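Local atomic coordinates of beta-glucoside phosphorylase BglX (Unidentified, PDB entry 5VQE), a protein that probably cleaves beta-glucosides by phosphorolysis, as a glycoside hydrolase family 3 enzyme, and binds a 2-deoxy-2-fluoro-glucose in its barrel domain. Residues A[88-94]-A[140-146]; A[38-44]-A[61-67]; A[189-195]-A[235-241]. One frame throughout, in Å; residues are numbered along the deposited sequence.

Contact 1 of 3, residues A[88-94]-A[140-146]. With G2F (2-deoxy-2-fluoro-alpha-D-glucopyranose), chain B.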
loop_
_atom_site.group_PDB
_atom_site.type_symbol
_atom_site.label_atom_id
_atom_site.label_comp_id
_atom_site.label_asym_id
_atom_site.label_seq_id
_atom_site.Cartn_x
_atom_site.Cartn_y
_atom_site.Cartn_z
ATOM N N LEU A 88 17.876 -8.552 3.375
ATOM C CA LEU A 88 16.993 -7.505 2.876
ATOM C C LEU A 88 15.961 -7.208 3.956
ATOM O O LEU A 88 15.405 -8.133 4.560
ATOM C CB LEU A 88 16.306 -7.930 1.581
ATOM C CG LEU A 88 17.226 -8.176 0.383
ATOM C CD1 LEU A 88 16.430 -8.768 -0.745
ATOM C CD2 LEU A 88 17.912 -6.899 -0.060
ATOM N N ILE A 89 15.743 -5.925 4.237
ATOM C CA ILE A 89 14.837 -5.489 5.295
ATOM C C ILE A 89 13.743 -4.662 4.638
ATOM O O ILE A 89 13.993 -3.541 4.177
ATOM C CB ILE A 89 15.563 -4.692 6.390
ATOM C CG1 ILE A 89 16.610 -5.574 7.080
ATOM C CG2 ILE A 89 14.575 -4.189 7.429
ATOM C CD1 ILE A 89 17.518 -4.827 8.022
ATOM N N ALA A 90 12.534 -5.213 4.593
ATOM C CA ALA A 90 11.423 -4.620 3.869
ATOM C C ALA A 90 10.430 -3.943 4.809
ATOM O O ALA A 90 10.403 -4.192 6.017
ATOM C CB ALA A 90 10.702 -5.685 3.040
ATOM N N CYS A 91 9.613 -3.068 4.224
ATOM C CA CYS A 91 8.560 -2.366 4.946
ATOM C C CYS A 91 7.515 -1.894 3.936
ATOM O O CYS A 91 7.862 -1.514 2.809
ATOM C CB CYS A 91 9.139 -1.177 5.735
ATOM S SG CYS A 91 8.073 -0.529 7.061
ATOM N N ASN A 92 6.241 -1.911 4.348
ATOM C CA ASN A 92 5.137 -1.377 3.547
ATOM C C ASN A 92 5.051 0.140 3.747
ATOM O O ASN A 92 4.104 0.669 4.331
ATOM C CB ASN A 92 3.806 -2.024 3.933
ATOM C CG ASN A 92 3.675 -3.464 3.469
ATOM O OD1 ASN A 92 3.370 -4.376 4.261
ATOM N ND2 ASN A 92 3.851 -3.671 2.184
ATOM N N LEU A 93 6.054 0.850 3.226
ATOM C CA LEU A 93 6.107 2.308 3.362
ATOM C C LEU A 93 5.283 2.932 2.237
ATOM O O LEU A 93 5.798 3.415 1.230
ATOM C CB LEU A 93 7.547 2.794 3.357
ATOM C CG LEU A 93 8.382 2.327 4.544
ATOM C CD1 LEU A 93 9.844 2.226 4.144
ATOM C CD2 LEU A 93 8.206 3.270 5.736
ATOM N N GLU A 94 3.967 2.940 2.444
ATOM C CA GLU A 94 2.995 3.286 1.418
ATOM C C GLU A 94 2.684 4.780 1.366
ATOM O O GLU A 94 2.466 5.323 0.280
ATOM C CB GLU A 94 1.708 2.496 1.675
ATOM C CG GLU A 94 0.613 2.668 0.655
ATOM C CD GLU A 94 -0.647 1.935 1.077
ATOM O OE1 GLU A 94 -1.517 2.561 1.727
ATOM O OE2 GLU A 94 -0.745 0.722 0.793
ATOM N N GLY A 140 17.188 1.366 8.931
ATOM C CA GLY A 140 17.756 0.157 8.365
ATOM C C GLY A 140 16.954 -0.488 7.255
ATOM O O GLY A 140 17.420 -1.479 6.684
ATOM N N VAL A 141 15.771 0.028 6.929
ATOM C CA VAL A 141 14.991 -0.520 5.830
ATOM C C VAL A 141 15.723 -0.268 4.520
ATOM O O VAL A 141 16.177 0.854 4.245
ATOM C CB VAL A 141 13.583 0.096 5.811
ATOM C CG1 VAL A 141 12.821 -0.329 4.558
ATOM C CG2 VAL A 141 12.816 -0.305 7.048
ATOM N N ASN A 142 15.838 -1.312 3.695
ATOM C CA ASN A 142 16.465 -1.183 2.385
ATOM C C ASN A 142 15.565 -1.654 1.249
ATOM O O ASN A 142 16.031 -1.752 0.108
ATOM C CB ASN A 142 17.803 -1.934 2.352
ATOM C CG ASN A 142 17.693 -3.389 2.773
ATOM O OD1 ASN A 142 16.738 -4.093 2.432
ATOM N ND2 ASN A 142 18.698 -3.856 3.513
ATOM N N TRP A 143 14.284 -1.902 1.518
ATOM C CA TRP A 143 13.363 -2.458 0.529
ATOM C C TRP A 143 11.960 -1.985 0.885
ATOM O O TRP A 143 11.439 -2.359 1.935
ATOM C CB TRP A 143 13.445 -3.982 0.542
ATOM C CG TRP A 143 12.755 -4.705 -0.574
ATOM C CD1 TRP A 143 12.199 -4.170 -1.705
ATOM C CD2 TRP A 143 12.568 -6.119 -0.665
ATOM N NE1 TRP A 143 11.673 -5.176 -2.492
ATOM C CE2 TRP A 143 11.891 -6.379 -1.870
ATOM C CE3 TRP A 143 12.910 -7.194 0.161
ATOM C CZ2 TRP A 143 11.542 -7.674 -2.263
ATOM C CZ3 TRP A 143 12.556 -8.472 -0.229
ATOM C CH2 TRP A 143 11.896 -8.700 -1.434
ATOM N N THR A 144 11.349 -1.161 0.043
ATOM C CA THR A 144 9.958 -0.775 0.244
ATOM C C THR A 144 9.094 -1.570 -0.720
ATOM O O THR A 144 9.415 -1.676 -1.909
ATOM C CB THR A 144 9.727 0.726 0.062
ATOM O OG1 THR A 144 8.369 1.024 0.395
ATOM C CG2 THR A 144 9.994 1.191 -1.359
ATOM N N TYR A 145 8.035 -2.174 -0.186
ATOM C CA TYR A 145 7.101 -2.957 -0.986
ATOM C C TYR A 145 6.139 -2.020 -1.710
ATOM O O TYR A 145 4.921 -2.127 -1.552
ATOM C CB TYR A 145 6.325 -3.933 -0.099
ATOM C CG TYR A 145 7.068 -5.156 0.389
ATOM C CD1 TYR A 145 8.093 -5.733 -0.351
ATOM C CD2 TYR A 145 6.699 -5.767 1.584
ATOM C CE1 TYR A 145 8.737 -6.875 0.093
ATOM C CE2 TYR A 145 7.333 -6.907 2.029
ATOM C CZ TYR A 145 8.345 -7.460 1.286
ATOM O OH TYR A 145 8.964 -8.602 1.755
ATOM N N GLU A 146 6.682 -1.069 -2.458
ATOM C CA GLU A 146 5.909 -0.053 -3.159
ATOM C C GLU A 146 6.723 0.390 -4.367
ATOM O O GLU A 146 7.948 0.243 -4.376
ATOM C CB GLU A 146 5.619 1.151 -2.257
ATOM C CG GLU A 146 5.284 0.849 -0.799
ATOM C CD GLU A 146 3.874 0.343 -0.566
ATOM O OE1 GLU A 146 2.992 0.555 -1.430
ATOM O OE2 GLU A 146 3.648 -0.266 0.508
HETATM C C1 G2F B . 0.510 -8.830 0.594
HETATM C C2 G2F B . -0.121 -7.463 0.175
HETATM C C3 G2F B . 1.039 -6.503 -0.228
HETATM C C4 G2F B . 2.046 -6.416 0.960
HETATM C C5 G2F B . 2.554 -7.864 1.277
HETATM C C6 G2F B . 3.526 -7.857 2.523
HETATM O O3 G2F B . 0.495 -5.218 -0.373
HETATM O O4 G2F B . 3.157 -5.685 0.513
HETATM O O5 G2F B . 1.437 -8.658 1.637
HETATM O O6 G2F B . 2.888 -7.195 3.578
HETATM F F2 G2F B . -0.935 -7.635 -0.890
HETATM O O HOH W 1 1.135 -1.176 0.953
HETATM O O HOH W 2 3.305 3.954 -1.941
#
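Ala90 and Tyr145 meet as methyl on ring: Ala90 CB sits 3.8 Å from the centroid of the Tyr145 ring and 25° off its normal, a CH-pi contact over one face. The Trp143 indole is turned so that Tyr145 CE1 lies over the centre of one of its faces, while its CE3 corner meets Leu88 CB at 3.8 Å. Ala90 pairs with Trp143 and Cys91 with Thr144 in parallel; at the N-terminal end a side chain joins in. Asn142 CG stands between its own N and carbonyl carbon (chi1 54°), folding the amide back so that OD1 accepts a hydrogen bond from Ile89 N at 2.8 Å, nearly straight at 165°; Asn142 N returns a bond to Ile89 O. At the other end Glu146 CG lies 3.3 Å from Leu93 O, and the bend at chi2 beyond it turns the carboxylate toward Glu94, the two planes almost perpendicular; one water donates to OE2 of both. Salt bridges to Arg163 and Lys193 would offset the charges of Glu94 and Glu146 respectively. Tyr145 and Asn92 line the pocket of the bound 2-deoxy-2-fluoroglucose. Strand 88-91 lies between strands 61-64 and 143-144, with helix 169-184 packed on Thr144 and Glu146.

Contact 2 of 3, residues A[38-44]-A[61-67]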
loop_
_atom_site.group_PDB
_atom_site.type_symbol
_atom_site.label_atom_id
_atom_site.label_comp_id
_atom_site.label_asym_id
_atom_site.label_seq_id
_atom_site.Cartn_x
_atom_site.Cartn_y
_atom_site.Cartn_z
ATOM N N ILE A 38 13.127 -17.125 1.851
ATOM C CA ILE A 38 12.032 -16.806 2.765
ATOM C C ILE A 38 12.234 -15.415 3.350
ATOM O O ILE A 38 13.311 -15.094 3.862
ATOM C CB ILE A 38 11.919 -17.847 3.894
ATOM C CG1 ILE A 38 11.553 -19.217 3.323
ATOM C CG2 ILE A 38 10.861 -17.418 4.917
ATOM C CD1 ILE A 38 11.713 -20.366 4.311
ATOM N N CYS A 39 11.190 -14.598 3.284
ATOM C CA CYS A 39 11.096 -13.382 4.079
ATOM C C CYS A 39 10.191 -13.644 5.275
ATOM O O CYS A 39 9.062 -14.118 5.107
ATOM C CB CYS A 39 10.540 -12.221 3.257
ATOM S SG CYS A 39 10.312 -10.754 4.248
ATOM N N GLU A 40 10.681 -13.326 6.470
ATOM C CA GLU A 40 9.920 -13.506 7.702
ATOM C C GLU A 40 9.404 -12.173 8.228
ATOM O O GLU A 40 10.123 -11.171 8.230
ATOM C CB GLU A 40 10.784 -14.176 8.770
ATOM C CG GLU A 40 10.906 -15.672 8.619
ATOM C CD GLU A 40 9.579 -16.392 8.856
ATOM O OE1 GLU A 40 8.872 -16.065 9.832
ATOM O OE2 GLU A 40 9.231 -17.271 8.044
ATOM N N ILE A 41 8.162 -12.174 8.705
ATOM C CA ILE A 41 7.559 -10.973 9.271
ATOM C C ILE A 41 8.062 -10.778 10.695
ATOM O O ILE A 41 8.355 -11.738 11.413
ATOM C CB ILE A 41 6.019 -11.064 9.215
ATOM C CG1 ILE A 41 5.398 -9.677 9.372
ATOM C CG2 ILE A 41 5.480 -12.023 10.275
ATOM C CD1 ILE A 41 3.908 -9.647 9.058
ATOM N N ILE A 42 8.161 -9.520 11.115
ATOM C CA ILE A 42 8.635 -9.182 12.450
ATOM C C ILE A 42 7.698 -8.155 13.069
ATOM O O ILE A 42 7.342 -7.158 12.429
ATOM C CB ILE A 42 10.087 -8.669 12.413
ATOM C CG1 ILE A 42 11.015 -9.869 12.226
ATOM C CG2 ILE A 42 10.438 -7.898 13.684
ATOM C CD1 ILE A 42 12.438 -9.535 12.048
ATOM N N TRP A 43 7.301 -8.408 14.313
ATOM C CA TRP A 43 6.478 -7.503 15.104
ATOM C C TRP A 43 7.187 -7.239 16.425
ATOM O O TRP A 43 8.053 -8.008 16.850
ATOM C CB TRP A 43 5.066 -8.063 15.392
ATOM C CG TRP A 43 4.753 -9.430 14.817
ATOM C CD1 TRP A 43 5.501 -10.569 14.934
ATOM C CD2 TRP A 43 3.586 -9.798 14.064
ATOM N NE1 TRP A 43 4.885 -11.611 14.287
ATOM C CE2 TRP A 43 3.707 -11.167 13.748
ATOM C CE3 TRP A 43 2.457 -9.102 13.621
ATOM C CZ2 TRP A 43 2.742 -11.850 13.009
ATOM C CZ3 TRP A 43 1.499 -9.786 12.887
ATOM C CH2 TRP A 43 1.649 -11.144 12.590
ATOM N N ASP A 44 6.809 -6.143 17.074
ATOM C CA ASP A 44 7.362 -5.772 18.378
ATOM C C ASP A 44 6.235 -5.849 19.411
ATOM O O ASP A 44 5.491 -4.892 19.620
ATOM C CB ASP A 44 7.989 -4.381 18.342
ATOM C CG ASP A 44 8.730 -4.040 19.637
ATOM O OD1 ASP A 44 9.169 -2.881 19.795
ATOM O OD2 ASP A 44 8.891 -4.940 20.488
ATOM N N ALA A 61 15.357 -12.471 4.148
ATOM C CA ALA A 61 14.827 -11.129 4.362
ATOM C C ALA A 61 13.872 -11.142 5.547
ATOM O O ALA A 61 13.432 -12.199 6.001
ATOM C CB ALA A 61 14.107 -10.607 3.111
ATOM N N VAL A 62 13.574 -9.942 6.056
ATOM C CA VAL A 62 12.495 -9.730 7.009
ATOM C C VAL A 62 11.707 -8.506 6.569
ATOM O O VAL A 62 12.198 -7.667 5.813
ATOM C CB VAL A 62 12.995 -9.539 8.457
ATOM C CG1 VAL A 62 13.743 -10.765 8.929
ATOM C CG2 VAL A 62 13.881 -8.306 8.562
ATOM N N MET A 63 10.466 -8.417 7.051
ATOM C CA MET A 63 9.647 -7.217 6.917
ATOM C C MET A 63 9.195 -6.768 8.299
ATOM O O MET A 63 8.712 -7.583 9.090
ATOM C CB MET A 63 8.413 -7.448 6.037
ATOM C CG MET A 63 7.716 -6.124 5.663
ATOM S SD MET A 63 5.963 -6.212 5.231
ATOM C CE MET A 63 5.242 -6.438 6.852
ATOM N N TYR A 64 9.357 -5.479 8.585
ATOM C CA TYR A 64 8.900 -4.894 9.841
ATOM C C TYR A 64 7.437 -4.490 9.694
ATOM O O TYR A 64 7.084 -3.735 8.781
ATOM C CB TYR A 64 9.722 -3.661 10.229
ATOM C CG TYR A 64 11.194 -3.892 10.518
ATOM C CD1 TYR A 64 11.646 -5.096 11.028
ATOM C CD2 TYR A 64 12.126 -2.890 10.294
ATOM C CE1 TYR A 64 12.980 -5.302 11.296
ATOM C CE2 TYR A 64 13.473 -3.090 10.558
ATOM C CZ TYR A 64 13.888 -4.299 11.063
ATOM O OH TYR A 64 15.218 -4.511 11.329
ATOM N N ARG A 65 6.589 -5.006 10.580
ATOM C CA ARG A 65 5.286 -4.409 10.825
ATOM C C ARG A 65 5.486 -3.047 11.472
ATOM O O ARG A 65 6.593 -2.707 11.892
ATOM C CB ARG A 65 4.446 -5.306 11.726
ATOM C CG ARG A 65 3.913 -6.559 11.040
ATOM C CD ARG A 65 2.830 -6.246 9.999
ATOM N NE ARG A 65 1.778 -5.376 10.519
ATOM C CZ ARG A 65 0.885 -5.745 11.432
ATOM N NH1 ARG A 65 0.914 -6.970 11.942
ATOM N NH2 ARG A 65 -0.035 -4.885 11.845
ATOM N N PRO A 66 4.430 -2.239 11.573
ATOM C CA PRO A 66 4.591 -0.910 12.182
ATOM C C PRO A 66 4.824 -0.978 13.679
ATOM O O PRO A 66 3.932 -1.343 14.451
ATOM C CB PRO A 66 3.266 -0.198 11.862
ATOM C CG PRO A 66 2.608 -1.011 10.818
ATOM C CD PRO A 66 3.080 -2.422 11.018
ATOM N N PHE A 67 6.041 -0.662 14.092
ATOM C CA PHE A 67 6.327 -0.344 15.479
ATOM C C PHE A 67 7.300 0.835 15.466
ATOM O O PHE A 67 7.513 1.468 14.428
ATOM C CB PHE A 67 6.817 -1.591 16.231
ATOM C CG PHE A 67 7.960 -2.312 15.573
ATOM C CD1 PHE A 67 7.726 -3.338 14.672
ATOM C CD2 PHE A 67 9.264 -1.989 15.886
ATOM C CE1 PHE A 67 8.773 -4.013 14.077
ATOM C CE2 PHE A 67 10.321 -2.665 15.294
ATOM C CZ PHE A 67 10.073 -3.678 14.387
#
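Two neighbouring parallel strands of the TIM-barrel-type domain of family 3, 38-42 and 61-64, pair here, and the chain just beyond their C-terminal ends carries the contact on. Their axes come within 4.3 Å at an angle of 28°, and four consecutive bridges, Cys39 with Ala61 through Ile42 with Tyr64, keep the register unbroken. The backbone bonds alternate in the parallel manner: Glu40 N gives to Ala61 O, Met63 N to Glu40 O and Ile42 N to Met63 O. The last, Arg65 N to Ile42 O, is 2.9 Å long and straight at 167°, so the hydrogen bonding reaches Arg65, the residue just after strand 61-64.

On the face of Ile42 and Tyr64, Ile42 CD1 lies across Val62 and touches CG1 at 3.6 Å. Its CG2 branch, anti to the backbone N, runs beside the Tyr64 ring and approaches CD1 at 4.0 Å. The Cys39 face is shared with Met63, whose chain bends at chi3 and brings CE to 4.1 Å from Ile41 CG1; the same methionine borders the bound sugar. Further on, Ile41 CD1 rests against the aliphatic part of Arg65, 3.7 Å from CG. Arg65 NH1 comes to the edge of the Trp43 ring, the two planes 76° apart, an approach that is not a stack. Asp44 CB lies over one face of Phe67, toward the rim, 3.8 Å from the ring centroid, a CH-pi contact, while the Asp44 carboxylate forms a salt bridge with Arg71.

Strand 88-91 flanks 61-64 and strand 316-317 flanks 38-42. Helix 69-82 packs on Ile42, Tyr64 and Phe67 through Phe75, Leu79 and Met72, and helix 322-335 covers Ile38.

Contact 3 of 3, residues A[189-195]-A[235-241]. With G2F (2-deoxy-2-fluoro-alpha-D-glucopyranose), chain B.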
loop_
_atom_site.group_PDB
_atom_site.type_symbol
_atom_site.label_atom_id
_atom_site.label_comp_id
_atom_site.label_asym_id
_atom_site.label_seq_id
_atom_site.Cartn_x
_atom_site.Cartn_y
_atom_site.Cartn_z
ATOM N N LEU A 189 15.403 -0.194 -2.352
ATOM C CA LEU A 189 14.800 -0.919 -3.456
ATOM C C LEU A 189 13.288 -0.716 -3.463
ATOM O O LEU A 189 12.650 -0.604 -2.410
ATOM C CB LEU A 189 15.120 -2.407 -3.338
ATOM C CG LEU A 189 16.589 -2.824 -3.255
ATOM C CD1 LEU A 189 16.708 -4.322 -2.947
ATOM C CD2 LEU A 189 17.321 -2.486 -4.535
ATOM N N THR A 190 12.707 -0.681 -4.663
ATOM C CA THR A 190 11.264 -0.570 -4.816
ATOM C C THR A 190 10.664 -1.862 -5.364
ATOM O O THR A 190 11.363 -2.731 -5.896
ATOM C CB THR A 190 10.881 0.592 -5.741
ATOM O OG1 THR A 190 11.269 0.290 -7.084
ATOM C CG2 THR A 190 11.527 1.893 -5.283
ATOM N N THR A 191 9.340 -1.961 -5.220
ATOM C CA THR A 191 8.567 -3.159 -5.546
ATOM C C THR A 191 7.298 -2.723 -6.252
ATOM O O THR A 191 6.426 -2.121 -5.619
ATOM C CB THR A 191 8.192 -3.932 -4.281
ATOM O OG1 THR A 191 9.338 -4.072 -3.441
ATOM C CG2 THR A 191 7.619 -5.325 -4.622
ATOM N N ILE A 192 7.158 -3.040 -7.533
ATOM C CA ILE A 192 5.881 -2.797 -8.196
ATOM C C ILE A 192 4.928 -3.946 -7.886
ATOM O O ILE A 192 5.300 -5.123 -7.977
ATOM C CB ILE A 192 6.067 -2.594 -9.709
ATOM C CG1 ILE A 192 6.884 -3.726 -10.351
ATOM C CG2 ILE A 192 6.693 -1.222 -9.969
ATOM C CD1 ILE A 192 7.029 -3.580 -11.882
ATOM N N LYS A 193 3.698 -3.597 -7.499
ATOM C CA LYS A 193 2.674 -4.547 -7.069
ATOM C C LYS A 193 1.317 -3.975 -7.459
ATOM O O LYS A 193 1.197 -2.773 -7.702
ATOM C CB LYS A 193 2.766 -4.811 -5.554
ATOM C CG LYS A 193 2.429 -3.613 -4.659
ATOM C CD LYS A 193 2.705 -3.930 -3.186
ATOM C CE LYS A 193 2.129 -2.879 -2.255
ATOM N NZ LYS A 193 2.532 -3.066 -0.823
ATOM N N HIS A 194 0.278 -4.816 -7.532
ATOM C CA HIS A 194 0.262 -6.256 -7.265
ATOM C C HIS A 194 0.054 -7.028 -8.579
ATOM O O HIS A 194 -1.018 -6.968 -9.167
ATOM C CB HIS A 194 -0.873 -6.607 -6.298
ATOM C CG HIS A 194 -0.832 -5.857 -4.999
ATOM N ND1 HIS A 194 -1.436 -4.628 -4.828
ATOM C CD2 HIS A 194 -0.280 -6.172 -3.803
ATOM C CE1 HIS A 194 -1.248 -4.213 -3.586
ATOM N NE2 HIS A 194 -0.554 -5.134 -2.940
ATOM N N PHE A 195 1.061 -7.730 -9.035
ATOM C CA PHE A 195 0.997 -8.364 -10.345
ATOM C C PHE A 195 0.157 -9.640 -10.266
ATOM O O PHE A 195 0.298 -10.416 -9.315
ATOM C CB PHE A 195 2.410 -8.673 -10.823
ATOM C CG PHE A 195 2.477 -9.500 -12.081
ATOM C CD1 PHE A 195 2.617 -10.872 -12.011
ATOM C CD2 PHE A 195 2.457 -8.894 -13.332
ATOM C CE1 PHE A 195 2.693 -11.635 -13.160
ATOM C CE2 PHE A 195 2.530 -9.658 -14.486
ATOM C CZ PHE A 195 2.645 -11.026 -14.393
ATOM N N ALA A 235 12.587 -0.738 -12.343
ATOM C CA ALA A 235 12.031 -1.345 -11.145
ATOM C C ALA A 235 12.869 -2.541 -10.711
ATOM O O ALA A 235 13.150 -3.444 -11.506
ATOM C CB ALA A 235 10.589 -1.766 -11.408
ATOM N N GLU A 236 13.280 -2.537 -9.440
ATOM C CA GLU A 236 14.221 -3.542 -8.961
ATOM C C GLU A 236 13.526 -4.856 -8.639
ATOM O O GLU A 236 14.064 -5.928 -8.939
ATOM C CB GLU A 236 14.964 -3.034 -7.734
ATOM C CG GLU A 236 15.824 -1.809 -8.001
ATOM C CD GLU A 236 15.085 -0.502 -7.836
ATOM O OE1 GLU A 236 13.859 -0.517 -7.570
ATOM O OE2 GLU A 236 15.742 0.553 -7.977
ATOM N N THR A 237 12.343 -4.794 -8.031
ATOM C CA THR A 237 11.635 -5.988 -7.605
ATOM C C THR A 237 10.166 -5.842 -7.978
ATOM O O THR A 237 9.674 -4.737 -8.239
ATOM C CB THR A 237 11.778 -6.249 -6.094
ATOM O OG1 THR A 237 10.884 -5.404 -5.351
ATOM C CG2 THR A 237 13.224 -6.019 -5.615
ATOM N N LEU A 238 9.483 -6.982 -8.010
ATOM C CA LEU A 238 8.078 -7.071 -8.372
ATOM C C LEU A 238 7.407 -8.079 -7.452
ATOM O O LEU A 238 7.991 -9.117 -7.122
ATOM C CB LEU A 238 7.925 -7.477 -9.843
ATOM C CG LEU A 238 6.529 -7.771 -10.389
ATOM C CD1 LEU A 238 6.458 -7.365 -11.844
ATOM C CD2 LEU A 238 6.182 -9.249 -10.239
ATOM N N MET A 239 6.188 -7.774 -7.033
ATOM C CA MET A 239 5.442 -8.649 -6.135
ATOM C C MET A 239 4.329 -9.334 -6.916
ATOM O O MET A 239 3.422 -8.671 -7.436
ATOM C CB MET A 239 4.873 -7.879 -4.945
ATOM C CG MET A 239 4.163 -8.781 -3.943
ATOM S SD MET A 239 3.600 -7.929 -2.463
ATOM C CE MET A 239 5.131 -7.685 -1.599
ATOM N N SER A 240 4.405 -10.658 -6.991
ATOM C CA SER A 240 3.396 -11.471 -7.660
ATOM C C SER A 240 2.337 -11.890 -6.648
ATOM O O SER A 240 2.638 -12.591 -5.675
ATOM C CB SER A 240 4.051 -12.691 -8.311
ATOM O OG SER A 240 3.110 -13.418 -9.097
ATOM N N ALA A 241 1.106 -11.459 -6.869
ATOM C CA ALA A 241 0.063 -11.558 -5.865
ATOM C C ALA A 241 -0.903 -12.679 -6.214
ATOM O O ALA A 241 -0.743 -13.391 -7.204
ATOM C CB ALA A 241 -0.656 -10.218 -5.716
HETATM C C1 G2F B . 0.510 -8.830 0.594
HETATM C C2 G2F B . -0.121 -7.463 0.175
HETATM C C3 G2F B . 1.039 -6.503 -0.228
HETATM C C4 G2F B . 2.046 -6.416 0.960
HETATM C C5 G2F B . 2.554 -7.864 1.277
HETATM C C6 G2F B . 3.526 -7.857 2.523
HETATM O O3 G2F B . 0.495 -5.218 -0.373
HETATM O O4 G2F B . 3.157 -5.685 0.513
HETATM O O5 G2F B . 1.437 -8.658 1.637
HETATM O O6 G2F B . 2.888 -7.195 3.578
HETATM F F2 G2F B . -0.935 -7.635 -0.890
#
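The imidazole of His194 carries Lys193 CG over the centre of one face, 3.7 Å above the plane, and at its edge NE2 is hydrogen-bonded to O3 of the sugar at 2.8 Å. Phe195 has Ser240 OG at its ring edge, near the plane, while Leu238 CD2 approaches obliquely and touches Phe195 CB at 3.9 Å. Both rings belong to a parallel pair of barrel strands, 191-195 and 237-244, interrupted by a beta bulge: Ile192 pairs with Leu238 but Phe195 with Ser240, a shift of one residue. A cis peptide precedes His194, and the chain turns a corner there. The extended Lys193 chain carries NZ out to the sugar, where it donates to O3 and O4; NZ is also hydrogen-bonded to Tyr145 O. Met239 SD borders the ring carbon C3, and His194 ND1 is hydrogen-bonded to Asp150.

At the opposite end, the bend of Glu236 at chi2 (88°) turns OE1 back onto Thr190, where it takes two bonds, from OG1 nearly along the C-O axis and from N above the carboxylate plane. OE2 pairs with Arg184. With an alanine here the carboxylate is gone, which would probably leave Thr190 N and OG1 without their shared acceptor and Arg184 without its charged mate. Thr237 OG1 meanwhile donates to Thr190 O at 2.8 Å, from above that carbonyl's plane.

All three contacts are parallel strand pairings of one barrel domain, and all are mostly buried; only contact 2 has an exposed residue, Trp43, at its C-terminal end. Contacts 1 and 2 are adjacent in one sheet, joined by the bonds Ala90 N to Val62 O and Val62 N to Leu88 O. Contact 3 meets contact 1 through Thr144 N with Leu189 O and Thr191 N with Glu146 O, but lies about 7 Å from contact 2 at the nearest atoms. Contacts 1 and 3 both touch the sugar, contact 1 with the neutral Asn92 and Tyr145, contact 3 with the charged Lys193 and with His194 and Met239. Contact 2 borders the pocket with Met63, and its packing is more apolar.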